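Local coordinates for predicted protease of the collagenase family (Methanopyrus kandleri, PDB 5D88), which probably acts as a U32-family peptidase, folding as a TIM barrel that carries a bound zinc ion, at residues Thr22-Leu27 with Val237-Phe242; Cys29-Leu34 with Val70-Asp75; Tyr108-Leu113 with Tyr133-Val138; His153-Gly158 with Val182-Arg187. One frame throughout, in Å; residues are numbered along the deposited sequence. Where two conformers were deposited one is given.

All four contacts belong to the eight-stranded TIM barrel, and all lie away from the zinc ion held by Cys-88 and His-209. Interaction 1 joins the first strand to the loop before the last, where the barrel closes. It is tied to interaction 4, their centres about 17 Å apart, by a 2.8 Å salt bridge from Arg-23 NH2 to Glu-185 OE1. One segment of interaction 2, 29-34, follows directly on the first strand; the other, on helix 63-75, meets interaction 3 by packing of Val-70 and Lys-74 on Leu-113. Val-138 and Arg-187 touch between interactions 3 and 4, whose centres are about 18 Å apart. Interactions 2 and 4 lie on opposite sides of the chain's centre, about 29 Å between centres.

Interaction 1: Thr22-Leu27 with Val237-Phe242; sequences TRRWYL and VREELF
Arg-24 and Glu-239 carry the closest approach between Thr-22-Leu-27 and Val-237-Phe-242, a salt bridge in which NH1 of the arginine donates to OE2 of the glutamate at 3.0 Å. The bond is bent, with an N-H...O angle of 141°. OE2 lies at the edge of the guanidinium, nearly in its plane, and is met on its syn side from 30° out of the carboxylate plane. The two side chains cross at about a right angle. From Arg-24, the bend at chi3 (59°) turns the guanidinium so that its other edge faces Tyr-26, where NE (3.3 Å) and NH2 (2.8 Å) both donate to OH. Two sides of the flat group are thus engaged in the conformer described, although Arg-24 was modelled in two, so the bridge need not be permanent. An alanine at the position of Glu-239 would remove the carboxylate and is likely to leave Arg-24 NH1 without its charged mate, the guanidinium then held on the Tyr-26 side alone among the contacts described here.

The Thr-22 side, partly exposed, is looser. Its OG1 stands 4.0 Å from Phe-242 O, and a water spans the gap, 3.2 Å from OG1 and donating to Phe-242 O over the same distance. Phe-242 itself is buried, its ring leading away from Thr-22 to pack on Val-164, Val-175, Leu-186 and Thr-188. The contact flanks strand 244-247, which pairs with strand 23-27 to close the barrel: Thr-22 and Glu-239 both touch Val-245, while Leu-241 and Phe-242 pack on helix 172-181.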
# COMPACT_ATOMS: atom_id res chain seq x y z
N THR A 22 -8.07 8.51 -29.16
CA THR A 22 -7.50 8.53 -27.82
C THR A 22 -7.91 9.80 -27.09
O THR A 22 -7.77 10.91 -27.61
CB THR A 22 -5.97 8.44 -27.89
OG1 THR A 22 -5.59 7.21 -28.50
CG2 THR A 22 -5.36 8.50 -26.52
N ARG A 23 -8.44 9.65 -25.87
CA ARG A 23 -8.87 10.80 -25.10
C ARG A 23 -7.74 11.26 -24.18
O ARG A 23 -7.07 10.44 -23.55
CB ARG A 23 -10.13 10.46 -24.31
CG ARG A 23 -11.29 10.20 -25.25
CD ARG A 23 -12.57 9.86 -24.53
NE ARG A 23 -12.42 8.69 -23.68
CZ ARG A 23 -12.50 7.43 -24.10
NH1 ARG A 23 -12.74 7.15 -25.38
NH2 ARG A 23 -12.35 6.44 -23.22
N ARG A 24 -7.53 12.57 -24.10
CA ARG A 24 -6.35 13.13 -23.46
C ARG A 24 -6.74 14.00 -22.27
O ARG A 24 -7.50 14.96 -22.42
CB ARG A 24 -5.51 13.93 -24.45
CG ARG A 24 -4.94 13.06 -25.55
CD ARG A 24 -3.94 13.79 -26.42
NE ARG A 24 -2.79 14.32 -25.68
CZ ARG A 24 -1.67 13.65 -25.43
NH1 ARG A 24 -1.53 12.40 -25.84
NH2 ARG A 24 -0.68 14.24 -24.78
N TRP A 25 -6.19 13.66 -21.12
CA TRP A 25 -6.43 14.33 -19.86
C TRP A 25 -5.12 14.90 -19.33
O TRP A 25 -4.07 14.27 -19.43
CB TRP A 25 -7.01 13.35 -18.86
CG TRP A 25 -8.37 12.89 -19.23
CD1 TRP A 25 -8.70 11.91 -20.12
CD2 TRP A 25 -9.59 13.40 -18.72
NE1 TRP A 25 -10.06 11.79 -20.19
CE2 TRP A 25 -10.63 12.69 -19.34
CE3 TRP A 25 -9.91 14.40 -17.80
CZ2 TRP A 25 -11.97 12.94 -19.06
CZ3 TRP A 25 -11.23 14.64 -17.53
CH2 TRP A 25 -12.25 13.93 -18.16
N TYR A 26 -5.19 16.09 -18.74
CA TYR A 26 -4.03 16.76 -18.19
C TYR A 26 -4.24 17.09 -16.72
O TYR A 26 -5.29 17.60 -16.33
CB TYR A 26 -3.71 18.04 -18.97
CG TYR A 26 -3.16 17.75 -20.33
CD1 TYR A 26 -4.00 17.44 -21.39
CD2 TYR A 26 -1.79 17.72 -20.54
CE1 TYR A 26 -3.48 17.14 -22.64
CE2 TYR A 26 -1.28 17.41 -21.76
CZ TYR A 26 -2.12 17.13 -22.81
OH TYR A 26 -1.56 16.83 -24.02
N LEU A 27 -3.23 16.80 -15.92
CA LEU A 27 -3.20 17.23 -14.53
C LEU A 27 -3.17 18.75 -14.47
O LEU A 27 -2.48 19.41 -15.25
CB LEU A 27 -1.96 16.64 -13.84
CG LEU A 27 -1.78 17.04 -12.37
CD1 LEU A 27 -2.78 16.32 -11.47
CD2 LEU A 27 -0.37 16.79 -11.91
N VAL A 237 5.56 5.51 -23.32
CA VAL A 237 4.22 4.95 -23.39
C VAL A 237 3.94 4.55 -24.82
O VAL A 237 4.48 5.12 -25.77
CB VAL A 237 3.18 5.97 -22.88
CG1 VAL A 237 3.25 7.24 -23.69
CG2 VAL A 237 1.78 5.35 -22.90
N ARG A 238 3.07 3.56 -24.97
CA ARG A 238 2.54 3.15 -26.26
C ARG A 238 1.06 3.51 -26.26
O ARG A 238 0.21 2.74 -25.78
CB ARG A 238 2.80 1.67 -26.49
CG ARG A 238 4.25 1.41 -26.90
CD ARG A 238 4.51 -0.04 -27.17
NE ARG A 238 3.70 -0.50 -28.29
CZ ARG A 238 3.56 -1.77 -28.64
NH1 ARG A 238 4.15 -2.73 -27.93
NH2 ARG A 238 2.80 -2.09 -29.69
N GLU A 239 0.74 4.70 -26.77
CA GLU A 239 -0.61 5.23 -26.60
C GLU A 239 -1.64 4.39 -27.32
O GLU A 239 -2.79 4.35 -26.90
CB GLU A 239 -0.70 6.66 -27.11
CG GLU A 239 0.07 7.66 -26.28
CD GLU A 239 -0.26 9.08 -26.66
OE1 GLU A 239 -1.09 9.28 -27.58
OE2 GLU A 239 0.32 10.00 -26.04
N GLU A 240 -1.24 3.72 -28.41
CA GLU A 240 -2.17 2.91 -29.18
C GLU A 240 -2.75 1.76 -28.35
O GLU A 240 -3.75 1.17 -28.77
CB GLU A 240 -1.48 2.37 -30.44
CG GLU A 240 -0.40 1.29 -30.22
CD GLU A 240 0.98 1.85 -29.89
OE1 GLU A 240 1.12 3.05 -29.57
OE2 GLU A 240 1.95 1.07 -29.93
N LEU A 241 -2.15 1.44 -27.20
CA LEU A 241 -2.68 0.38 -26.35
C LEU A 241 -3.81 0.85 -25.47
O LEU A 241 -4.47 0.02 -24.84
CB LEU A 241 -1.58 -0.19 -25.44
CG LEU A 241 -0.26 -0.65 -26.08
CD1 LEU A 241 0.74 -1.16 -25.03
CD2 LEU A 241 -0.57 -1.73 -27.08
N PHE A 242 -4.06 2.15 -25.41
CA PHE A 242 -4.94 2.69 -24.38
C PHE A 242 -6.05 3.51 -25.00
O PHE A 242 -5.94 4.03 -26.11
CB PHE A 242 -4.13 3.52 -23.40
CG PHE A 242 -3.12 2.73 -22.64
CD1 PHE A 242 -3.48 2.01 -21.52
CD2 PHE A 242 -1.80 2.68 -23.07
CE1 PHE A 242 -2.54 1.27 -20.82
CE2 PHE A 242 -0.86 1.94 -22.39
CZ PHE A 242 -1.22 1.23 -21.26
O HOH W 1 -7.63 4.78 -28.70

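Interaction 2: Cys29-Leu34 with Val70-Asp75; sequences CSRHHL and VDVAKD
Val-72 faces both Arg-31 and Leu-34, and through it the short, weakly bonded helix after the first strand of the TIM barrel leans on helix 63-75, which links the second and third strands. The contact is small, burying 172 Å² in all.

Apolar packing makes its inner part. Leu-34, with CG anti to the backbone N (chi1 -178°), sends CD2 to within 3.5 Å of Val-72 CG1, the two side chains meeting at a slant. Its other branch, CD1, lies 4.3 Å from Ala-73 CB. Ile-44 of strand 43-47 touches both Leu-34 and Ala-73, so this part of the contact continues into the layer between helices and barrel wall.

A second kind of contact sets a charged group against methyls. The Arg-31 side chain crosses Val-72 at about a right angle, and one face of the guanidinium is covered toward its rim by CG1, with NH2 3.7 Å from that methyl. NE comes within 3.5 Å of Val-72 CG2. The bend at chi2 (68°) folds the chain over the valine, while the charge itself is met outside the contact: NH1 forms a salt bridge with Asp-35, and NE has a long, weak ion pair with Asp-68.

Hydrogen bonds fix the start of the short helix. Ser-30 is its N-cap, its OG accepting from His-33 N at 2.9 Å. The imidazole of His-33 turns back along the chain, and its ND1 takes the Cys-29 N-H in the plane of the ring at 3.1 Å.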
# COMPACT_ATOMS: atom_id res chain seq x y z
N CYS A 29 -2.79 21.62 -11.36
CA CYS A 29 -2.56 21.83 -9.93
C CYS A 29 -2.73 23.27 -9.50
O CYS A 29 -2.62 23.56 -8.30
CB CYS A 29 -1.16 21.38 -9.53
SG CYS A 29 -0.92 19.65 -9.72
N SER A 30 -2.99 24.18 -10.43
CA SER A 30 -3.13 25.59 -10.10
C SER A 30 -3.89 26.27 -11.22
O SER A 30 -3.94 25.78 -12.35
CB SER A 30 -1.76 26.27 -9.90
OG SER A 30 -1.10 26.44 -11.13
N ARG A 31 -4.48 27.42 -10.88
CA ARG A 31 -5.11 28.24 -11.90
C ARG A 31 -4.14 28.57 -13.02
O ARG A 31 -4.52 28.60 -14.20
CB ARG A 31 -5.66 29.51 -11.25
CG ARG A 31 -6.19 30.52 -12.25
CD ARG A 31 -7.44 30.01 -12.94
NE ARG A 31 -7.96 30.97 -13.89
CZ ARG A 31 -7.50 31.12 -15.13
NH1 ARG A 31 -6.49 30.36 -15.57
NH2 ARG A 31 -8.04 32.03 -15.93
N HIS A 32 -2.87 28.82 -12.70
CA HIS A 32 -1.92 29.17 -13.75
C HIS A 32 -1.59 27.97 -14.63
O HIS A 32 -1.42 28.11 -15.84
CB HIS A 32 -0.64 29.75 -13.13
CG HIS A 32 0.45 29.97 -14.13
ND1 HIS A 32 0.38 30.94 -15.10
CD2 HIS A 32 1.63 29.33 -14.32
CE1 HIS A 32 1.47 30.90 -15.84
NE2 HIS A 32 2.25 29.93 -15.39
N HIS A 33 -1.44 26.79 -14.02
CA HIS A 33 -1.19 25.54 -14.75
C HIS A 33 -2.25 25.29 -15.81
O HIS A 33 -1.95 24.70 -16.86
CB HIS A 33 -1.16 24.39 -13.72
CG HIS A 33 -0.46 23.14 -14.17
ND1 HIS A 33 -0.65 21.93 -13.52
CD2 HIS A 33 0.44 22.90 -15.15
CE1 HIS A 33 0.09 21.00 -14.10
NE2 HIS A 33 0.77 21.56 -15.09
N LEU A 34 -3.48 25.73 -15.56
CA LEU A 34 -4.58 25.52 -16.50
C LEU A 34 -4.30 26.16 -17.84
O LEU A 34 -4.70 25.63 -18.89
CB LEU A 34 -5.88 26.07 -15.91
CG LEU A 34 -7.16 25.90 -16.74
CD1 LEU A 34 -7.41 24.42 -17.04
CD2 LEU A 34 -8.38 26.51 -16.02
N VAL A 70 -11.90 24.73 -11.60
CA VAL A 70 -13.01 23.99 -12.20
C VAL A 70 -13.91 24.93 -12.99
O VAL A 70 -14.36 24.60 -14.10
CB VAL A 70 -13.78 23.21 -11.12
CG1 VAL A 70 -15.01 22.56 -11.71
CG2 VAL A 70 -12.88 22.13 -10.51
N ASP A 71 -14.19 26.12 -12.44
CA ASP A 71 -15.02 27.09 -13.16
C ASP A 71 -14.41 27.44 -14.51
O ASP A 71 -15.10 27.40 -15.54
CB ASP A 71 -15.17 28.37 -12.34
CG ASP A 71 -16.02 28.17 -11.11
OD1 ASP A 71 -16.73 27.14 -11.04
OD2 ASP A 71 -15.98 29.05 -10.23
N VAL A 72 -13.15 27.84 -14.52
CA VAL A 72 -12.52 28.29 -15.76
C VAL A 72 -12.41 27.14 -16.74
O VAL A 72 -12.60 27.31 -17.95
CB VAL A 72 -11.16 28.93 -15.46
CG1 VAL A 72 -10.43 29.30 -16.74
CG2 VAL A 72 -11.34 30.16 -14.60
N ALA A 73 -12.09 25.93 -16.26
CA ALA A 73 -11.99 24.78 -17.15
C ALA A 73 -13.32 24.50 -17.86
O ALA A 73 -13.35 24.18 -19.05
CB ALA A 73 -11.53 23.55 -16.37
N LYS A 74 -14.43 24.58 -17.13
CA LYS A 74 -15.73 24.38 -17.77
C LYS A 74 -16.02 25.47 -18.78
O LYS A 74 -16.57 25.20 -19.86
CB LYS A 74 -16.83 24.32 -16.71
CG LYS A 74 -16.82 23.06 -15.90
CD LYS A 74 -17.76 23.20 -14.72
CE LYS A 74 -17.85 21.93 -13.90
NZ LYS A 74 -18.94 21.06 -14.39
N ASP A 75 -15.68 26.72 -18.47
CA ASP A 75 -15.85 27.81 -19.43
C ASP A 75 -15.16 27.47 -20.74
O ASP A 75 -15.67 27.80 -21.82
CB ASP A 75 -15.30 29.11 -18.87
CG ASP A 75 -16.29 29.83 -18.00
OD1 ASP A 75 -17.16 29.17 -17.39
OD2 ASP A 75 -16.21 31.07 -17.93

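Interaction 3: Tyr108-Leu113 with Tyr133-Val138; sequences YLASDL and YDLTVV
The ring of Tyr-133 meets Ala-110 CB obliquely, with the methyl neither squarely over a face nor at the rim. It comes closest to CD2, at 3.8 Å, and lies 4.1 Å from CE2, so one flank of the ring rests against the helix. The far end of the tyrosine is anchored on the same helix, its OH hydrogen-bonded with Asp-107 and Arg-103. The two bonds at OH, with the methyl against one flank, probably limit how far the ring can turn.

Leu-135 takes the other share of Ala-110. With CG anti to the carbonyl carbon (chi1 -58°), its side chain extends toward the helix and CD1 comes to 3.9 Å from the same CB. One methyl therefore meets an aromatic carbon and a branched chain at once, and Ala-110 and Leu-135 are also the residues whose CA atoms lie nearest across the contact, 7.2 Å apart. Both segments belong to the alternating strand-helix pattern of the TIM barrel: helix 98-113 packs outside the sheet, and Tyr-133-Leu-135 form the turn that takes the chain from helix 123-132 into strand 136-139. Leu-135 also touches Val-118, on strand 117-120, which lies between helix 98-113 and helix 123-132 in sequence.

Ala-110 sits within a wider, pi-type turn, in which Tyr-108 O accepts from Leu-113 N at 2.9 Å and from Asp-112 N at 3.1 Å. Leu-109, one residue before the alanine, packs on Ala-82 and Val-118 of the barrel wall.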
# COMPACT_ATOMS: atom_id res chain seq x y z
N TYR A 108 -20.15 16.84 -2.35
CA TYR A 108 -19.41 18.03 -2.71
C TYR A 108 -18.87 17.91 -4.13
O TYR A 108 -19.05 18.81 -4.95
CB TYR A 108 -18.28 18.24 -1.71
CG TYR A 108 -17.29 19.27 -2.14
CD1 TYR A 108 -17.64 20.61 -2.18
CD2 TYR A 108 -16.02 18.90 -2.54
CE1 TYR A 108 -16.73 21.57 -2.59
CE2 TYR A 108 -15.10 19.85 -2.95
CZ TYR A 108 -15.46 21.18 -2.97
OH TYR A 108 -14.57 22.13 -3.38
N LEU A 109 -18.26 16.78 -4.46
CA LEU A 109 -17.74 16.59 -5.81
C LEU A 109 -18.85 16.60 -6.85
O LEU A 109 -18.73 17.25 -7.89
CB LEU A 109 -16.97 15.27 -5.88
CG LEU A 109 -15.77 15.17 -4.94
CD1 LEU A 109 -15.14 13.80 -5.13
CD2 LEU A 109 -14.76 16.26 -5.23
N ALA A 110 -19.94 15.87 -6.57
CA ALA A 110 -20.98 15.65 -7.57
C ALA A 110 -21.86 16.87 -7.76
O ALA A 110 -22.28 17.17 -8.89
CB ALA A 110 -21.85 14.44 -7.18
N SER A 111 -22.18 17.59 -6.68
CA SER A 111 -23.25 18.58 -6.71
C SER A 111 -22.78 20.01 -6.49
O SER A 111 -23.47 20.94 -6.92
CB SER A 111 -24.30 18.25 -5.65
OG SER A 111 -24.82 16.96 -5.90
N ASP A 112 -21.64 20.21 -5.83
CA ASP A 112 -21.08 21.54 -5.62
C ASP A 112 -20.05 21.87 -6.69
O ASP A 112 -20.24 22.80 -7.48
CB ASP A 112 -20.46 21.60 -4.20
CG ASP A 112 -20.19 23.02 -3.73
OD1 ASP A 112 -19.96 23.90 -4.58
OD2 ASP A 112 -20.20 23.24 -2.50
N LEU A 113 -18.95 21.10 -6.74
CA LEU A 113 -17.98 21.26 -7.82
C LEU A 113 -18.56 20.85 -9.17
O LEU A 113 -18.18 21.41 -10.21
CB LEU A 113 -16.73 20.43 -7.56
CG LEU A 113 -15.66 20.92 -6.63
CD1 LEU A 113 -14.48 19.94 -6.72
CD2 LEU A 113 -15.22 22.33 -7.00
N TYR A 133 -23.80 7.27 -7.17
CA TYR A 133 -23.60 8.49 -7.95
C TYR A 133 -23.64 8.15 -9.44
O TYR A 133 -23.73 6.98 -9.83
CB TYR A 133 -22.28 9.18 -7.55
CG TYR A 133 -22.38 9.71 -6.14
CD1 TYR A 133 -22.11 8.89 -5.07
CD2 TYR A 133 -22.81 11.01 -5.88
CE1 TYR A 133 -22.25 9.33 -3.76
CE2 TYR A 133 -22.94 11.47 -4.59
CZ TYR A 133 -22.66 10.62 -3.53
OH TYR A 133 -22.81 11.02 -2.22
N ASP A 134 -23.59 9.19 -10.26
CA ASP A 134 -23.61 9.08 -11.71
C ASP A 134 -22.43 9.82 -12.31
O ASP A 134 -22.55 10.64 -13.21
CB ASP A 134 -24.92 9.63 -12.27
CG ASP A 134 -25.08 9.37 -13.74
OD1 ASP A 134 -24.50 8.40 -14.25
OD2 ASP A 134 -25.82 10.14 -14.39
N LEU A 135 -21.26 9.57 -11.74
CA LEU A 135 -19.99 10.13 -12.16
C LEU A 135 -19.16 9.04 -12.83
O LEU A 135 -19.35 7.85 -12.55
CB LEU A 135 -19.23 10.69 -10.95
CG LEU A 135 -19.93 11.76 -10.13
CD1 LEU A 135 -19.20 12.07 -8.83
CD2 LEU A 135 -20.05 12.99 -10.96
N THR A 136 -18.22 9.44 -13.69
CA THR A 136 -17.24 8.50 -14.21
C THR A 136 -16.33 8.05 -13.08
O THR A 136 -15.72 8.88 -12.40
CB THR A 136 -16.38 9.14 -15.32
OG1 THR A 136 -17.22 9.71 -16.31
CG2 THR A 136 -15.49 8.09 -15.98
N VAL A 137 -16.21 6.74 -12.88
CA VAL A 137 -15.39 6.18 -11.81
C VAL A 137 -14.09 5.68 -12.43
O VAL A 137 -14.08 4.69 -13.17
CB VAL A 137 -16.11 5.06 -11.06
CG1 VAL A 137 -15.25 4.53 -9.93
CG2 VAL A 137 -17.44 5.54 -10.53
N VAL A 138 -12.99 6.38 -12.13
CA VAL A 138 -11.67 6.10 -12.69
C VAL A 138 -10.79 5.54 -11.57
O VAL A 138 -10.63 6.18 -10.53
CB VAL A 138 -11.02 7.36 -13.27
CG1 VAL A 138 -9.66 7.03 -13.90
CG2 VAL A 138 -11.92 8.02 -14.27

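Interaction 4: His153-Gly158 with Val182-Arg187; sequences HFERLG and VSVELR
Glu-155 OE2 accepts the backbone N-H of Ser-183 at 2.7 Å in a fairly straight bond, with an angle of 161° at the hydrogen. The donor comes in on the syn side of the oxygen, 21° out of the carboxylate plane. Val-184 N is also near OE2, at 3.3 Å. A side chain extended beyond CG, with CG anti to the backbone N (chi1 176°), carries the carboxylate from helix 148-157 to the loop Val-182-Val-184, which leads from helix 172-181 into strand 185-190 of the barrel.

The rest is van der Waals contact. Glu-155 and Val-182 run past each other in opposite directions, OE1 resting 3.6 Å from the Val-182 CG1 methyl, while an apolar pair forms where Glu-155 CG lies 3.8 Å from Val-184 CG1. Further on, Gly-158 ends the helix in a Schellman motif, its N bonded to Glu-155 O at 2.9 Å.

On the same helix, Arg-156 NH2 reaches both His-153 ND1 and Met-228 O of the second subunit. With an alanine in place of Glu-155, the Ser-183 N-H would probably lose its acceptor and a gap open beside both valines. The carboxylate, probably charged, thus serves as an acceptor for main-chain N-H, tying helix 148-157 to the loop before strand 185-190 while its oxygens lie against methyls of Val-182 and Val-184.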
# COMPACT_ATOMS: atom_id res chain seq x y z
N HIS A 153 -11.49 -7.36 -10.61
CA HIS A 153 -12.14 -7.03 -9.36
C HIS A 153 -12.53 -5.56 -9.30
O HIS A 153 -13.61 -5.24 -8.79
CB HIS A 153 -11.23 -7.43 -8.20
CG HIS A 153 -11.23 -8.92 -7.97
ND1 HIS A 153 -12.21 -9.57 -7.24
CD2 HIS A 153 -10.39 -9.89 -8.40
CE1 HIS A 153 -11.96 -10.86 -7.22
NE2 HIS A 153 -10.86 -11.09 -7.92
N PHE A 154 -11.68 -4.65 -9.81
CA PHE A 154 -12.08 -3.25 -9.80
C PHE A 154 -13.26 -3.00 -10.73
O PHE A 154 -14.15 -2.19 -10.41
CB PHE A 154 -10.89 -2.35 -10.16
CG PHE A 154 -10.07 -1.94 -8.98
CD1 PHE A 154 -10.49 -0.92 -8.13
CD2 PHE A 154 -8.89 -2.57 -8.70
CE1 PHE A 154 -9.72 -0.53 -7.05
CE2 PHE A 154 -8.12 -2.19 -7.62
CZ PHE A 154 -8.54 -1.18 -6.80
N GLU A 155 -13.32 -3.70 -11.86
CA GLU A 155 -14.49 -3.60 -12.73
C GLU A 155 -15.75 -4.06 -12.01
O GLU A 155 -16.80 -3.39 -12.06
CB GLU A 155 -14.27 -4.43 -14.00
CG GLU A 155 -15.48 -4.45 -14.93
CD GLU A 155 -15.24 -5.25 -16.21
OE1 GLU A 155 -15.00 -6.47 -16.12
OE2 GLU A 155 -15.28 -4.64 -17.30
N ARG A 156 -15.66 -5.19 -11.31
CA ARG A 156 -16.80 -5.74 -10.59
C ARG A 156 -17.29 -4.78 -9.52
O ARG A 156 -18.50 -4.67 -9.28
CB ARG A 156 -16.43 -7.10 -10.00
CG ARG A 156 -17.63 -7.84 -9.40
CD ARG A 156 -17.27 -9.22 -8.84
NE ARG A 156 -16.06 -9.20 -8.03
CZ ARG A 156 -16.01 -8.79 -6.76
NH1 ARG A 156 -17.11 -8.37 -6.14
NH2 ARG A 156 -14.86 -8.81 -6.11
N LEU A 157 -16.37 -4.04 -8.89
CA LEU A 157 -16.76 -3.06 -7.89
C LEU A 157 -17.40 -1.82 -8.49
O LEU A 157 -18.04 -1.06 -7.76
CB LEU A 157 -15.56 -2.64 -7.05
CG LEU A 157 -14.96 -3.68 -6.12
CD1 LEU A 157 -13.65 -3.11 -5.59
CD2 LEU A 157 -15.90 -4.05 -4.96
N GLY A 158 -17.22 -1.60 -9.80
CA GLY A 158 -17.91 -0.52 -10.48
C GLY A 158 -17.04 0.46 -11.24
O GLY A 158 -17.52 1.52 -11.66
N VAL A 182 -11.50 -7.66 -19.13
CA VAL A 182 -12.43 -6.63 -18.69
C VAL A 182 -12.92 -5.83 -19.89
O VAL A 182 -12.34 -5.86 -20.97
CB VAL A 182 -11.79 -5.68 -17.66
CG1 VAL A 182 -11.40 -6.43 -16.41
CG2 VAL A 182 -10.59 -4.98 -18.25
N SER A 183 -14.02 -5.12 -19.67
CA SER A 183 -14.65 -4.33 -20.70
C SER A 183 -14.52 -2.83 -20.46
O SER A 183 -15.01 -2.04 -21.27
CB SER A 183 -16.13 -4.72 -20.81
OG SER A 183 -16.23 -6.02 -21.35
N VAL A 184 -13.88 -2.42 -19.37
CA VAL A 184 -13.71 -1.01 -19.04
C VAL A 184 -12.77 -0.33 -20.02
O VAL A 184 -12.04 -0.99 -20.76
CB VAL A 184 -13.16 -0.82 -17.61
CG1 VAL A 184 -14.13 -1.32 -16.58
CG2 VAL A 184 -11.79 -1.51 -17.47
N GLU A 185 -12.78 0.99 -20.00
CA GLU A 185 -11.76 1.75 -20.70
C GLU A 185 -10.45 1.64 -19.94
O GLU A 185 -10.42 1.58 -18.71
CB GLU A 185 -12.18 3.22 -20.80
CG GLU A 185 -13.52 3.45 -21.46
CD GLU A 185 -13.51 3.03 -22.90
OE1 GLU A 185 -12.79 3.68 -23.67
OE2 GLU A 185 -14.21 2.06 -23.25
N LEU A 186 -9.35 1.63 -20.68
CA LEU A 186 -8.03 1.61 -20.05
C LEU A 186 -7.31 2.93 -20.28
O LEU A 186 -7.23 3.43 -21.41
CB LEU A 186 -7.19 0.46 -20.57
CG LEU A 186 -7.78 -0.91 -20.29
CD1 LEU A 186 -6.83 -1.92 -20.88
CD2 LEU A 186 -7.98 -1.17 -18.80
N ARG A 187 -6.74 3.45 -19.20
CA ARG A 187 -6.00 4.70 -19.19
C ARG A 187 -4.55 4.41 -18.84
O ARG A 187 -4.25 3.51 -18.05
CB ARG A 187 -6.60 5.65 -18.16
CG ARG A 187 -5.90 6.99 -18.00
CD ARG A 187 -6.57 7.84 -16.90
NE ARG A 187 -7.78 8.50 -17.36
CZ ARG A 187 -8.40 9.48 -16.72
NH1 ARG A 187 -7.93 9.95 -15.57
NH2 ARG A 187 -9.50 10.01 -17.23